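Local coordinates for calcineurin-like phosphoesterase domain-containing protein (Aquifex aeolicus, PDB 1XM7) that is of unknown function but belongs to the calcineurin-like phosphoesterase family and probably acts as a hydrolase, at residues 33-36 and 37-41. Residues are numbered along the deposited sequence; the frame is centred on the assembly and turned at random.
Sequences ILTN and LLKVL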
# COMPACT_ATOMS: atom_id res chain seq x y z
N ILE A 33 -12.45 0.23 -5.42
CA ILE A 33 -11.10 -0.30 -5.31
C ILE A 33 -11.03 -1.71 -5.89
O ILE A 33 -10.17 -2.02 -6.71
CB ILE A 33 -10.63 -0.37 -3.83
CG1 ILE A 33 -10.31 1.04 -3.31
CG2 ILE A 33 -9.42 -1.30 -3.71
CD1 ILE A 33 -10.07 1.10 -1.80
N LEU A 34 -11.94 -2.57 -5.43
CA LEU A 34 -12.00 -3.96 -5.89
C LEU A 34 -12.23 -4.04 -7.40
O LEU A 34 -11.75 -4.96 -8.06
CB LEU A 34 -13.13 -4.69 -5.16
CG LEU A 34 -12.90 -4.86 -3.65
CD1 LEU A 34 -14.14 -5.48 -3.01
CD2 LEU A 34 -11.66 -5.73 -3.42
N THR A 35 -12.95 -3.07 -7.93
CA THR A 35 -13.23 -3.02 -9.35
C THR A 35 -11.95 -2.75 -10.11
O THR A 35 -11.61 -3.49 -11.03
CB THR A 35 -14.26 -1.93 -9.67
OG1 THR A 35 -15.55 -2.35 -9.20
CG2 THR A 35 -14.34 -1.69 -11.17
N ASN A 36 -11.23 -1.71 -9.71
CA ASN A 36 -9.98 -1.34 -10.37
C ASN A 36 -8.90 -2.40 -10.30
O ASN A 36 -7.98 -2.42 -11.11
CB ASN A 36 -9.45 -0.02 -9.80
CG ASN A 36 -10.26 1.18 -10.28
OD1 ASN A 36 -10.35 2.20 -9.58
ND2 ASN A 36 -10.84 1.08 -11.47
N LEU A 37 -9.02 -3.29 -9.32
CA LEU A 37 -8.05 -4.37 -9.19
C LEU A 37 -8.52 -5.48 -10.10
O LEU A 37 -7.72 -6.17 -10.72
CB LEU A 37 -8.01 -4.90 -7.76
CG LEU A 37 -7.38 -3.98 -6.72
CD1 LEU A 37 -7.59 -4.61 -5.36
CD2 LEU A 37 -5.90 -3.77 -7.01
N LEU A 38 -9.84 -5.63 -10.17
CA LEU A 38 -10.44 -6.67 -10.99
C LEU A 38 -10.00 -6.56 -12.44
O LEU A 38 -9.56 -7.55 -13.05
CB LEU A 38 -11.96 -6.56 -10.93
CG LEU A 38 -12.73 -7.88 -11.06
CD1 LEU A 38 -14.21 -7.57 -11.23
CD2 LEU A 38 -12.22 -8.69 -12.23
N LYS A 39 -10.10 -5.37 -13.01
CA LYS A 39 -9.74 -5.19 -14.40
C LYS A 39 -8.29 -4.83 -14.61
O LYS A 39 -7.99 -3.81 -15.21
CB LYS A 39 -10.65 -4.15 -15.06
CG LYS A 39 -10.92 -2.90 -14.26
CD LYS A 39 -11.98 -2.08 -14.98
CE LYS A 39 -12.27 -0.77 -14.28
NZ LYS A 39 -13.05 0.11 -15.19
N VAL A 40 -7.41 -5.69 -14.13
CA VAL A 40 -5.98 -5.43 -14.26
C VAL A 40 -5.18 -6.68 -13.87
O VAL A 40 -4.32 -7.14 -14.63
CB VAL A 40 -5.61 -4.22 -13.38
CG1 VAL A 40 -4.32 -4.46 -12.61
CG2 VAL A 40 -5.50 -2.99 -14.25
N LEU A 41 -5.48 -7.24 -12.70
CA LEU A 41 -4.79 -8.42 -12.22
C LEU A 41 -4.98 -9.61 -13.12
O LEU A 41 -6.07 -9.85 -13.64
CB LEU A 41 -5.28 -8.80 -10.83
CG LEU A 41 -4.94 -7.86 -9.69
CD1 LEU A 41 -5.55 -8.40 -8.40
CD2 LEU A 41 -3.43 -7.72 -9.58
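Ile33 and Leu37, one helical turn apart near the C-terminal end of helix 29-38, lie side by side and point the same way, with CG2 of Ile33 4.1 Å from CD1 of Leu37. Ile33 offers this methyl because CG2 stands opposite its backbone N, while CG1 leans back beside that nitrogen (chi1 -74°). Leu37 CG lies 3.4 Å from Ile33 O, so the branch point packs against the carbonyl that accepts a 3.1 Å hydrogen bond from Leu37 N. Both side chains also touch Ile7 of strand 4-7, and Leu37 continues onto Trp67 of helix 63-69; Leu34, on a neighbouring flank, meets Phe12 and the same tryptophan. Cutting Leu37 back to an alanine removes the isobutyl branch and is likely to open a gap between Ile33, Ile7 and Trp67, leaving the helix less firmly held against strand 4-7 and helix 63-69.

The outer flank is built differently. Thr35 turns its methyl CG2 to within 3.8 Å of Lys39 CE, the two side chains crossing at a slant, while OG1 is hydrogen-bonded back to Ile31 O. Lys39 carries CG between its backbone N and carbonyl carbon (chi1 44°), which sets CG 3.4 Å from Thr35 O; beyond CG the chain is extended and runs alongside Asn36. Its own N donates to Thr35 O at 3.1 Å, closing the last turn before Lys39 leaves helical geometry as the centre of an inverse gamma turn.

Ile33, Leu34 and Leu37 thus form the buried side, their branched aliphatic groups joining the helix to strand 4-7 and to helix 63-69, whereas Thr35 and Lys39 meet on the more exposed side through a methyl and a methylene.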